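Local coordinates for protein putative transcriptional regulator (Methanosarcina mazei, PDB 3R0A) that is a putative transcriptional regulator that probably binds DNA through a winged helix-turn-helix domain and pairs with a second copy of itself, at residues Ala27-Met32 and Ser62-Leu66; Pro39-Thr45 and Val85-Ile90; Ile18-Leu22 and Ile99-Ile103; Asp44-Leu48 and Val59-Val63. One frame throughout, in Å; residues are numbered along the deposited sequence.

Contact 1. Residues Ala27-Met32 and Ser62-Leu66; sequences ADLNVM and SVKKL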
loop_
_atom_site.group_PDB
_atom_site.type_symbol
_atom_site.label_atom_id
_atom_site.label_comp_id
_atom_site.label_asym_id
_atom_site.label_seq_id
_atom_site.Cartn_x
_atom_site.Cartn_y
_atom_site.Cartn_z
ATOM N N ALA B 27 16.645 -13.303 10.565
ATOM C CA ALA B 27 16.662 -14.424 11.479
ATOM C C ALA B 27 15.274 -14.772 12.007
ATOM O O ALA B 27 14.903 -15.944 11.960
ATOM C CB ALA B 27 17.631 -14.131 12.623
ATOM N N ASP B 28 14.505 -13.766 12.480
ATOM C CA ASP B 28 13.123 -13.976 12.953
ATOM C C ASP B 28 12.302 -14.646 11.895
ATOM O O ASP B 28 11.429 -15.470 12.184
ATOM C CB ASP B 28 12.382 -12.659 13.246
ATOM C CG ASP B 28 12.964 -11.873 14.383
ATOM O OD1 ASP B 28 13.628 -12.462 15.274
ATOM O OD2 ASP B 28 12.729 -10.636 14.380
ATOM N N LEU B 29 12.533 -14.235 10.660
ATOM C CA LEU B 29 11.745 -14.733 9.560
ATOM C C LEU B 29 12.100 -16.199 9.314
ATOM O O LEU B 29 11.213 -17.052 9.184
ATOM C CB LEU B 29 11.976 -13.875 8.309
ATOM C CG LEU B 29 11.420 -14.513 7.038
ATOM C CD1 LEU B 29 9.883 -14.391 6.983
ATOM C CD2 LEU B 29 12.101 -13.936 5.812
ATOM N N ASN B 30 13.408 -16.467 9.255
ATOM C CA ASN B 30 13.927 -17.838 9.176
ATOM C C ASN B 30 13.491 -18.739 10.331
ATOM O O ASN B 30 13.298 -19.930 10.149
ATOM C CB ASN B 30 15.443 -17.836 9.053
ATOM C CG ASN B 30 15.906 -17.637 7.616
ATOM O OD1 ASN B 30 17.069 -17.329 7.367
ATOM N ND2 ASN B 30 14.997 -17.819 6.664
ATOM N N VAL B 31 13.319 -18.166 11.519
ATOM C CA VAL B 31 12.700 -18.917 12.615
ATOM C C VAL B 31 11.222 -19.146 12.321
ATOM O O VAL B 31 10.748 -20.255 12.463
ATOM C CB VAL B 31 12.931 -18.268 13.989
ATOM C CG1 VAL B 31 11.903 -18.735 15.000
ATOM C CG2 VAL B 31 14.374 -18.512 14.472
HETATM N N MSE B 32 10.497 -18.113 11.903
HETATM C CA MSE B 32 9.100 -18.321 11.530
HETATM C C MSE B 32 8.979 -19.396 10.440
HETATM O O MSE B 32 8.066 -20.230 10.519
HETATM C CB MSE B 32 8.456 -17.035 11.028
HETATM C CG MSE B 32 6.950 -17.128 10.749
HETATM SE SE MSE B 32 6.390 -15.342 10.238
HETATM C CE MSE B 32 4.645 -15.313 10.944
ATOM N N SER B 62 13.659 -14.262 18.792
ATOM C CA SER B 62 12.712 -14.343 17.675
ATOM C C SER B 62 11.421 -14.919 18.182
ATOM O O SER B 62 10.337 -14.433 17.865
ATOM C CB SER B 62 13.246 -15.251 16.564
ATOM O OG SER B 62 14.612 -14.987 16.275
ATOM N N VAL B 63 11.574 -15.950 19.012
ATOM C CA VAL B 63 10.483 -16.782 19.449
ATOM C C VAL B 63 9.636 -16.013 20.423
ATOM O O VAL B 63 8.419 -16.171 20.438
ATOM C CB VAL B 63 11.014 -18.119 19.996
ATOM C CG1 VAL B 63 10.360 -18.517 21.280
ATOM C CG2 VAL B 63 10.842 -19.207 18.954
ATOM N N LYS B 64 10.273 -15.139 21.201
ATOM C CA LYS B 64 9.551 -14.303 22.135
ATOM C C LYS B 64 8.701 -13.276 21.409
ATOM O O LYS B 64 7.543 -13.064 21.763
ATOM C CB LYS B 64 10.522 -13.607 23.081
ATOM C CG LYS B 64 9.884 -12.543 23.961
ATOM C CD LYS B 64 10.697 -12.309 25.238
ATOM C CE LYS B 64 10.610 -10.856 25.714
ATOM N NZ LYS B 64 11.674 -10.052 25.058
ATOM N N LYS B 65 9.295 -12.624 20.417
ATOM C CA LYS B 65 8.632 -11.642 19.600
ATOM C C LYS B 65 7.405 -12.228 18.874
ATOM O O LYS B 65 6.364 -11.606 18.822
ATOM C CB LYS B 65 9.619 -11.097 18.566
ATOM C CG LYS B 65 9.116 -9.851 17.811
ATOM C CD LYS B 65 9.977 -9.524 16.586
ATOM C CE LYS B 65 11.240 -8.743 16.941
ATOM N NZ LYS B 65 12.022 -8.501 15.681
ATOM N N LEU B 66 7.553 -13.434 18.337
ATOM C CA LEU B 66 6.530 -14.072 17.526
ATOM C C LEU B 66 5.361 -14.426 18.398
ATOM O O LEU B 66 4.218 -14.091 18.088
ATOM C CB LEU B 66 7.094 -15.319 16.860
ATOM C CG LEU B 66 8.073 -15.050 15.723
ATOM C CD1 LEU B 66 8.432 -16.335 14.988
ATOM C CD2 LEU B 66 7.457 -14.011 14.768
HETATM O O HOH W 1 13.925 -10.639 17.093
#
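K65 and D28 form a salt bridge between helices 56-68 and 26-37: NZ of K65 stands 2.6 Å from OD2 of D28, on the syn side of that oxygen and 21° out of the carboxylate plane. The lysine gets there by bending at chi3 (-82°), which brings its end across the aspartate side chain at about a right angle. The other oxygen faces S62, whose OG lies 2.9 Å from OD1 of D28; the single hydroxyl proton can serve either this oxygen or the carbonyl of T58. A water donates to D28 OD1 over 2.6 Å and receives a weak bond from K65 NZ. Outside the pair, T25 N also donates to D28 OD2, and K65 NZ reaches N23 O.

Below this polar cluster the contact turns apolar. CG1 of V31 meets CG2 of V63 at 4.1 Å, and CD1 of L66 rests 4.0 Å from CB of M32, a selenomethionine. The segment axes cross at -75° and approach to 9.6 Å, while the CA atoms of D28 and S62 come within 4.8 Å. Replacing D28 by an alanine is likely to leave the K65 ammonium without its anionic mate and the S62 hydroxyl with one acceptor fewer. With both carboxylate oxygens engaged, the buried charge is probably offset by a lysine, a hydroxyl, a backbone N-H and water.

Contact 2. Residues Pro39-Thr45 and Val85-Ile90; sequences PDRWIDT and VYIYKI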
loop_
_atom_site.group_PDB
_atom_site.type_symbol
_atom_site.label_atom_id
_atom_site.label_comp_id
_atom_site.label_asym_id
_atom_site.label_seq_id
_atom_site.Cartn_x
_atom_site.Cartn_y
_atom_site.Cartn_z
ATOM N N PRO B 39 4.592 -27.583 10.408
ATOM C CA PRO B 39 3.434 -26.928 11.025
ATOM C C PRO B 39 2.923 -27.577 12.316
ATOM O O PRO B 39 2.418 -26.868 13.199
ATOM C CB PRO B 39 2.363 -27.025 9.936
ATOM C CG PRO B 39 2.820 -28.170 9.072
ATOM C CD PRO B 39 4.295 -28.047 9.042
ATOM N N ASP B 40 3.058 -28.903 12.425
ATOM C CA ASP B 40 2.385 -29.673 13.481
ATOM C C ASP B 40 3.241 -29.875 14.721
ATOM O O ASP B 40 2.742 -30.315 15.761
ATOM C CB ASP B 40 1.971 -31.051 12.957
ATOM C CG ASP B 40 0.942 -30.974 11.847
ATOM O OD1 ASP B 40 0.076 -30.058 11.881
ATOM O OD2 ASP B 40 1.004 -31.846 10.940
ATOM N N ARG B 41 4.525 -29.558 14.603
ATOM C CA ARG B 41 5.484 -29.821 15.662
ATOM C C ARG B 41 5.386 -28.830 16.807
ATOM O O ARG B 41 5.051 -27.663 16.620
ATOM C CB ARG B 41 6.911 -29.827 15.118
ATOM C CG ARG B 41 7.825 -30.850 15.803
ATOM C CD ARG B 41 7.886 -32.208 15.057
ATOM N NE ARG B 41 8.212 -33.324 15.964
ATOM C CZ ARG B 41 7.411 -34.364 16.221
ATOM N NH1 ARG B 41 6.222 -34.468 15.634
ATOM N NH2 ARG B 41 7.797 -35.314 17.056
ATOM N N TRP B 42 5.663 -29.336 17.999
ATOM C CA TRP B 42 5.965 -28.510 19.142
ATOM C C TRP B 42 7.477 -28.592 19.337
ATOM O O TRP B 42 8.054 -29.683 19.562
ATOM C CB TRP B 42 5.237 -29.025 20.366
ATOM C CG TRP B 42 3.762 -28.751 20.381
ATOM C CD1 TRP B 42 2.768 -29.583 19.946
ATOM C CD2 TRP B 42 3.106 -27.589 20.919
ATOM N NE1 TRP B 42 1.538 -29.004 20.162
ATOM C CE2 TRP B 42 1.717 -27.781 20.759
ATOM C CE3 TRP B 42 3.561 -26.397 21.507
ATOM C CZ2 TRP B 42 0.771 -26.830 21.173
ATOM C CZ3 TRP B 42 2.617 -25.435 21.907
ATOM C CH2 TRP B 42 1.244 -25.665 21.747
ATOM N N ILE B 43 8.122 -27.438 19.222
ATOM C CA ILE B 43 9.576 -27.355 19.264
ATOM C C ILE B 43 9.959 -26.392 20.378
ATOM O O ILE B 43 9.171 -25.507 20.756
ATOM C CB ILE B 43 10.162 -26.913 17.877
ATOM C CG1 ILE B 43 9.505 -27.710 16.731
ATOM C CG2 ILE B 43 11.694 -27.055 17.834
ATOM C CD1 ILE B 43 9.561 -27.032 15.351
ATOM N N ASP B 44 11.143 -26.598 20.938
ATOM C CA ASP B 44 11.686 -25.659 21.906
ATOM C C ASP B 44 12.882 -24.934 21.316
ATOM O O ASP B 44 13.389 -25.293 20.249
ATOM C CB ASP B 44 12.040 -26.346 23.229
ATOM C CG ASP B 44 12.898 -27.574 23.039
ATOM O OD1 ASP B 44 13.982 -27.462 22.424
ATOM O OD2 ASP B 44 12.484 -28.653 23.510
ATOM N N THR B 45 13.314 -23.900 22.019
ATOM C CA THR B 45 14.383 -23.033 21.547
ATOM C C THR B 45 15.756 -23.708 21.544
ATOM O O THR B 45 16.602 -23.381 20.699
ATOM C CB THR B 45 14.434 -21.755 22.362
ATOM O OG1 THR B 45 14.539 -22.092 23.752
ATOM C CG2 THR B 45 13.161 -20.963 22.127
ATOM N N VAL B 85 10.135 -26.186 30.394
ATOM C CA VAL B 85 10.707 -25.629 29.177
ATOM C C VAL B 85 9.519 -25.254 28.255
ATOM O O VAL B 85 8.650 -26.092 27.966
ATOM C CB VAL B 85 11.674 -26.662 28.543
ATOM C CG1 VAL B 85 10.985 -27.994 28.398
ATOM C CG2 VAL B 85 12.247 -26.193 27.216
ATOM N N TYR B 86 9.454 -23.984 27.844
ATOM C CA TYR B 86 8.387 -23.508 26.964
ATOM C C TYR B 86 8.525 -24.217 25.653
ATOM O O TYR B 86 9.622 -24.387 25.151
ATOM C CB TYR B 86 8.486 -22.019 26.705
ATOM C CG TYR B 86 8.083 -21.120 27.845
ATOM C CD1 TYR B 86 6.801 -21.197 28.424
ATOM C CD2 TYR B 86 8.972 -20.162 28.329
ATOM C CE1 TYR B 86 6.441 -20.360 29.452
ATOM C CE2 TYR B 86 8.613 -19.313 29.361
ATOM C CZ TYR B 86 7.363 -19.415 29.917
ATOM O OH TYR B 86 7.038 -18.548 30.960
ATOM N N ILE B 87 7.420 -24.675 25.111
ATOM C CA ILE B 87 7.423 -25.174 23.721
ATOM C C ILE B 87 6.412 -24.408 22.860
ATOM O O ILE B 87 5.385 -23.975 23.371
ATOM C CB ILE B 87 7.172 -26.696 23.627
ATOM C CG1 ILE B 87 5.988 -27.103 24.511
ATOM C CG2 ILE B 87 8.481 -27.474 23.925
ATOM C CD1 ILE B 87 5.487 -28.562 24.264
ATOM N N TYR B 88 6.704 -24.274 21.565
ATOM C CA TYR B 88 5.912 -23.418 20.664
ATOM C C TYR B 88 5.384 -24.142 19.453
ATOM O O TYR B 88 6.052 -25.013 18.901
ATOM C CB TYR B 88 6.747 -22.220 20.204
ATOM C CG TYR B 88 7.347 -21.458 21.352
ATOM C CD1 TYR B 88 6.696 -20.341 21.875
ATOM C CD2 TYR B 88 8.564 -21.863 21.937
ATOM C CE1 TYR B 88 7.237 -19.632 22.921
ATOM C CE2 TYR B 88 9.099 -21.167 23.009
ATOM C CZ TYR B 88 8.424 -20.051 23.489
ATOM O OH TYR B 88 8.918 -19.319 24.532
ATOM N N LYS B 89 4.170 -23.797 19.047
ATOM C CA LYS B 89 3.607 -24.342 17.793
ATOM C C LYS B 89 3.026 -23.201 16.942
ATOM O O LYS B 89 2.291 -22.352 17.430
ATOM C CB LYS B 89 2.591 -25.475 18.058
ATOM C CG LYS B 89 2.158 -26.287 16.824
ATOM C CD LYS B 89 0.701 -26.022 16.405
ATOM C CE LYS B 89 -0.283 -26.967 17.093
ATOM N NZ LYS B 89 -0.626 -28.097 16.178
ATOM N N ILE B 90 3.408 -23.164 15.672
ATOM C CA ILE B 90 2.954 -22.077 14.801
ATOM C C ILE B 90 1.437 -22.180 14.616
ATOM O O ILE B 90 0.922 -23.270 14.437
ATOM C CB ILE B 90 3.741 -22.031 13.461
ATOM C CG1 ILE B 90 3.526 -20.680 12.763
ATOM C CG2 ILE B 90 3.452 -23.291 12.554
ATOM C CD1 ILE B 90 4.755 -20.157 12.089
HETATM O O HOH W 2 0.434 -25.265 12.408
HETATM O O HOH W 3 5.076 -25.472 14.575
HETATM O O HOH W 4 12.401 -23.251 24.841
#
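I43 and Y88 make a single antiparallel, hydrogen-bonded pair at the heart of the tight part. Y88 N donates to I43 O over 2.9 Å at 168°, and I43 N returns a longer bond of 3.2 Å to Y88 O. Beside this pair the indole of W42 lies against the strand. CB of K89 sits over one face of its six-membered ring, 3.5 Å from the centroid and 8° off the normal, a CH-pi contact. I87 takes the ring from another quarter: its carbonyl lies at the indole edge, and its CG1 packs 3.9 Å from W42 CE3. In K89, a first torsion that sets CG anti to the backbone N (chi1 -169°) puts CG 3.2 Å from R41 O. At the far end CB of D44 rests 3.8 Å from I87 CG2.

Toward P39 and I90 the fit is looser and water bridges the chains: one molecule donates to P39 O over 2.7 Å and to I90 O over 2.9 Å. At the opposite end another water accepts from T45 N and donates to Y86 O. The other edge of strand 84-90 bonds to strand 72-78, so the loop 39-45 docks on what is probably the wing of a winged-helix domain through one beta bridge. Two backbone bonds fix the register, the indole packs on K89 and I87 beside them, and water satisfies the carbonyls where the chains diverge.

Contact 3. Residues Ile18-Leu22 and Ile99-Ile103; sequences IKCAL and IIQKI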
loop_
_atom_site.group_PDB
_atom_site.type_symbol
_atom_site.label_atom_id
_atom_site.label_comp_id
_atom_site.label_asym_id
_atom_site.label_seq_id
_atom_site.Cartn_x
_atom_site.Cartn_y
_atom_site.Cartn_z
ATOM N N ILE B 18 6.439 -8.951 4.350
ATOM C CA ILE B 18 6.146 -9.686 5.555
ATOM C C ILE B 18 7.115 -9.286 6.644
ATOM O O ILE B 18 6.695 -9.114 7.780
ATOM C CB ILE B 18 6.177 -11.230 5.329
ATOM C CG1 ILE B 18 4.995 -11.639 4.433
ATOM C CG2 ILE B 18 6.137 -11.996 6.694
ATOM C CD1 ILE B 18 4.893 -13.133 4.214
ATOM N N LYS B 19 8.395 -9.116 6.331
ATOM C CA LYS B 19 9.280 -8.599 7.378
ATOM C C LYS B 19 8.888 -7.204 7.885
ATOM O O LYS B 19 8.987 -6.941 9.086
ATOM C CB LYS B 19 10.752 -8.702 7.013
ATOM C CG LYS B 19 11.233 -10.185 7.032
ATOM C CD LYS B 19 12.758 -10.319 6.924
ATOM C CE LYS B 19 13.347 -9.710 5.646
ATOM N NZ LYS B 19 14.791 -9.311 5.958
ATOM N N CYS B 20 8.372 -6.362 6.988
ATOM C CA CYS B 20 7.906 -5.012 7.332
ATOM C C CYS B 20 6.722 -5.072 8.269
ATOM O O CYS B 20 6.691 -4.419 9.299
ATOM C CB CYS B 20 7.496 -4.238 6.077
ATOM S SG CYS B 20 7.075 -2.500 6.343
ATOM N N ALA B 21 5.746 -5.875 7.898
ATOM C CA ALA B 21 4.498 -5.885 8.579
ATOM C C ALA B 21 4.652 -6.421 10.025
ATOM O O ALA B 21 4.052 -5.895 10.981
ATOM C CB ALA B 21 3.502 -6.679 7.774
ATOM N N LEU B 22 5.505 -7.417 10.182
ATOM C CA LEU B 22 5.602 -8.144 11.413
ATOM C C LEU B 22 6.882 -7.721 12.127
ATOM O O LEU B 22 7.211 -8.242 13.199
ATOM C CB LEU B 22 5.586 -9.657 11.106
ATOM C CG LEU B 22 4.281 -10.255 10.556
ATOM C CD1 LEU B 22 4.428 -11.738 10.321
ATOM C CD2 LEU B 22 3.129 -10.006 11.506
ATOM N N ILE B 99 -3.667 -11.455 10.586
ATOM C CA ILE B 99 -2.764 -10.548 11.328
ATOM C C ILE B 99 -2.104 -9.614 10.345
ATOM O O ILE B 99 -2.096 -8.401 10.512
ATOM C CB ILE B 99 -1.604 -11.287 12.084
ATOM C CG1 ILE B 99 -2.114 -12.441 12.963
ATOM C CG2 ILE B 99 -0.714 -10.267 12.864
ATOM C CD1 ILE B 99 -2.837 -12.034 14.253
ATOM N N ILE B 100 -1.519 -10.217 9.331
ATOM C CA ILE B 100 -0.841 -9.502 8.267
ATOM C C ILE B 100 -1.779 -8.527 7.507
ATOM O O ILE B 100 -1.399 -7.368 7.252
ATOM C CB ILE B 100 -0.100 -10.519 7.349
ATOM C CG1 ILE B 100 1.086 -11.124 8.122
ATOM C CG2 ILE B 100 0.373 -9.875 6.051
ATOM C CD1 ILE B 100 1.832 -12.211 7.421
ATOM N N GLN B 101 -3.001 -8.969 7.201
ATOM C CA GLN B 101 -3.932 -8.135 6.431
ATOM C C GLN B 101 -4.461 -6.977 7.223
ATOM O O GLN B 101 -4.658 -5.884 6.679
ATOM C CB GLN B 101 -5.091 -8.932 5.839
ATOM C CG GLN B 101 -5.887 -8.134 4.773
ATOM C CD GLN B 101 -5.054 -7.722 3.559
ATOM O OE1 GLN B 101 -4.037 -8.353 3.212
ATOM N NE2 GLN B 101 -5.493 -6.652 2.891
ATOM N N LYS B 102 -4.668 -7.200 8.519
ATOM C CA LYS B 102 -5.053 -6.118 9.397
ATOM C C LYS B 102 -4.018 -5.018 9.254
ATOM O O LYS B 102 -4.360 -3.849 9.103
ATOM C CB LYS B 102 -5.153 -6.593 10.850
ATOM C CG LYS B 102 -6.332 -5.970 11.628
ATOM C CD LYS B 102 -7.614 -6.801 11.409
ATOM C CE LYS B 102 -7.906 -7.689 12.655
ATOM N NZ LYS B 102 -8.662 -8.930 12.205
ATOM N N ILE B 103 -2.754 -5.424 9.262
ATOM C CA ILE B 103 -1.613 -4.518 9.167
ATOM C C ILE B 103 -1.470 -3.812 7.792
ATOM O O ILE B 103 -1.266 -2.588 7.734
ATOM C CB ILE B 103 -0.311 -5.264 9.530
ATOM C CG1 ILE B 103 -0.356 -5.706 11.009
ATOM C CG2 ILE B 103 0.894 -4.390 9.271
ATOM C CD1 ILE B 103 0.712 -6.723 11.408
#
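L22 and A21 carry this contact between helix 14-22 and the long helix 93-119, and their partners are three isoleucines. Among the purely apolar contacts, the two methyls of L22 divide the work. CD1 meets CD1 of I100 at 3.9 Å, whereas CD2 sits 4.1 Å from I99 CG2 and 4.1 Å from I103 CD1. With CG anti to the carbonyl carbon, chi1 of -68° aims this fork at helix 93-119, and the leucine crosses each isoleucine at about a right angle. A21 fits closer to the backbone, its CB 3.8 Å from CG2 of I103, and I18 adds a longer contact, CG2 to I100 CD1 at 4.4 Å.

One contact pairs methyl with carbonyl: CD1 of I103 comes 3.5 Å from A21 O. The segment axes cross at 82° and approach to 9.8 Å.

The disulfide and intersubunit packing lie around these contacts. C20 forms a disulfide with C9 of the second subunit, while I18 and I100 pack on W118 and L115 of that subunit. The arrangement is consistent with a winged-helix dimer in which a long C-terminal helix packs on helix 14-22 of its own chain and also meets the partner subunit.

Contact 4. Residues Asp44-Leu48 and Val59-Val63; sequences DTDAL and VQRSV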
loop_
_atom_site.group_PDB
_atom_site.type_symbol
_atom_site.label_atom_id
_atom_site.label_comp_id
_atom_site.label_asym_id
_atom_site.label_seq_id
_atom_site.Cartn_x
_atom_site.Cartn_y
_atom_site.Cartn_z
ATOM N N ASP B 44 11.143 -26.598 20.938
ATOM C CA ASP B 44 11.686 -25.659 21.906
ATOM C C ASP B 44 12.882 -24.934 21.316
ATOM O O ASP B 44 13.389 -25.293 20.249
ATOM C CB ASP B 44 12.040 -26.346 23.229
ATOM C CG ASP B 44 12.898 -27.574 23.039
ATOM O OD1 ASP B 44 13.982 -27.462 22.424
ATOM O OD2 ASP B 44 12.484 -28.653 23.510
ATOM N N THR B 45 13.314 -23.900 22.019
ATOM C CA THR B 45 14.383 -23.033 21.547
ATOM C C THR B 45 15.756 -23.708 21.544
ATOM O O THR B 45 16.602 -23.381 20.699
ATOM C CB THR B 45 14.434 -21.755 22.362
ATOM O OG1 THR B 45 14.539 -22.092 23.752
ATOM C CG2 THR B 45 13.161 -20.963 22.127
ATOM N N ASP B 46 15.973 -24.640 22.478
ATOM C CA ASP B 46 17.177 -25.464 22.460
ATOM C C ASP B 46 17.210 -26.360 21.214
ATOM O O ASP B 46 18.201 -26.373 20.478
ATOM C CB ASP B 46 17.300 -26.286 23.746
ATOM C CG ASP B 46 17.872 -25.483 24.908
ATOM O OD1 ASP B 46 17.730 -25.941 26.063
ATOM O OD2 ASP B 46 18.468 -24.397 24.689
ATOM N N ALA B 47 16.118 -27.082 20.966
ATOM C CA ALA B 47 15.996 -27.913 19.767
ATOM C C ALA B 47 16.167 -27.089 18.487
ATOM O O ALA B 47 16.863 -27.491 17.553
ATOM C CB ALA B 47 14.645 -28.635 19.764
ATOM N N LEU B 48 15.529 -25.924 18.460
ATOM C CA LEU B 48 15.511 -25.074 17.288
ATOM C C LEU B 48 16.876 -24.473 17.025
ATOM O O LEU B 48 17.252 -24.246 15.870
ATOM C CB LEU B 48 14.501 -23.960 17.511
ATOM C CG LEU B 48 13.726 -23.355 16.354
ATOM C CD1 LEU B 48 13.130 -24.422 15.454
ATOM C CD2 LEU B 48 12.644 -22.511 16.978
ATOM N N VAL B 59 17.608 -17.111 18.938
ATOM C CA VAL B 59 16.423 -17.960 18.729
ATOM C C VAL B 59 15.344 -17.667 19.781
ATOM O O VAL B 59 14.154 -17.633 19.463
ATOM C CB VAL B 59 16.787 -19.470 18.716
ATOM C CG1 VAL B 59 15.558 -20.335 18.562
ATOM C CG2 VAL B 59 17.745 -19.772 17.590
ATOM N N GLN B 60 15.768 -17.433 21.023
ATOM C CA GLN B 60 14.855 -17.039 22.107
ATOM C C GLN B 60 14.198 -15.691 21.838
ATOM O O GLN B 60 13.046 -15.466 22.180
ATOM C CB GLN B 60 15.585 -16.984 23.454
ATOM C CG GLN B 60 15.651 -18.309 24.186
ATOM C CD GLN B 60 14.297 -18.797 24.751
ATOM O OE1 GLN B 60 14.203 -19.942 25.208
ATOM N NE2 GLN B 60 13.259 -17.941 24.730
ATOM N N ARG B 61 14.959 -14.807 21.226
ATOM C CA ARG B 61 14.529 -13.472 20.945
ATOM C C ARG B 61 13.448 -13.477 19.850
ATOM O O ARG B 61 12.442 -12.782 19.971
ATOM C CB ARG B 61 15.750 -12.659 20.508
ATOM C CG ARG B 61 15.694 -11.189 20.850
ATOM C CD ARG B 61 16.827 -10.395 20.158
ATOM N NE ARG B 61 18.179 -10.821 20.552
ATOM C CZ ARG B 61 18.650 -10.837 21.802
ATOM N NH1 ARG B 61 17.887 -10.486 22.832
ATOM N NH2 ARG B 61 19.896 -11.246 22.029
ATOM N N SER B 62 13.659 -14.262 18.792
ATOM C CA SER B 62 12.712 -14.343 17.675
ATOM C C SER B 62 11.421 -14.919 18.182
ATOM O O SER B 62 10.337 -14.433 17.865
ATOM C CB SER B 62 13.246 -15.251 16.564
ATOM O OG SER B 62 14.612 -14.987 16.275
ATOM N N VAL B 63 11.574 -15.950 19.012
ATOM C CA VAL B 63 10.483 -16.782 19.449
ATOM C C VAL B 63 9.636 -16.013 20.423
ATOM O O VAL B 63 8.419 -16.171 20.438
ATOM C CB VAL B 63 11.014 -18.119 19.996
ATOM C CG1 VAL B 63 10.360 -18.517 21.280
ATOM C CG2 VAL B 63 10.842 -19.207 18.954
#
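T45 and Q60 meet where the first helix of a helix-turn-helix, 45-51, packs on the second, 56-68, which by analogy with winged-helix proteins is probably the recognition helix. Traced outward, Q60 leaves its helix at CB, and CG comes 4.0 Å from T45 OG1. A bend at chi2 (-70°) then folds the amide back over the threonine. CD lies 3.6 Å from T45 CG2, and the tip divides: NE2 passes the same methyl at 4.0 Å, while OE1 accepts a hydrogen bond of 2.6 Å from T45 OG1. That donor stands above the amide plane, 49° out of it, and not on a lone pair, so the bond is short but poorly directed. A leucine in place of Q60 would be likely to leave the T45 hydroxyl, on a buried residue, without this acceptor.

Beneath the polar pair the packing is aliphatic. CG1 of V59 nestles between the two ends of one helical turn, 3.9 Å from T45 O and also 3.9 Å from L48 CB. V63 presents CG1 to T45 CG2 at 3.8 Å, so the threonine uses its methyl and its hydroxyl on different partners. F35 of helix 26-37 touches both L48 and V63. Helix 45-51 opens with D44 as N-cap: OD1 of D44 takes A47 N at 2.6 Å and 161°, the donor approaching nearly in line with the carboxylate C-O bond.

How the contacts relate
Contacts 1 and 4 are buried and share S62 and V63 of helix 56-68, which thereby packs on helix 26-37 and on helix 45-51; the first joint pairs a salt bridge with packing, the second a neutral hydroxyl-amide bond. Contact 2 is only partly buried and relies on backbone bonds, an indole and water. It shares D44 and T45 with contact 4, and its Y88 CZ lies 3.3 Å from V63 CG1, joining wing to helices. Contact 3, without hydrogen bonds or charges between its segments, faces the dimer partner. Its centre is about 22 Å from those of contacts 2 and 4, but M32 CE touches L22 CD1 at 3.6 Å, linking it to contact 1.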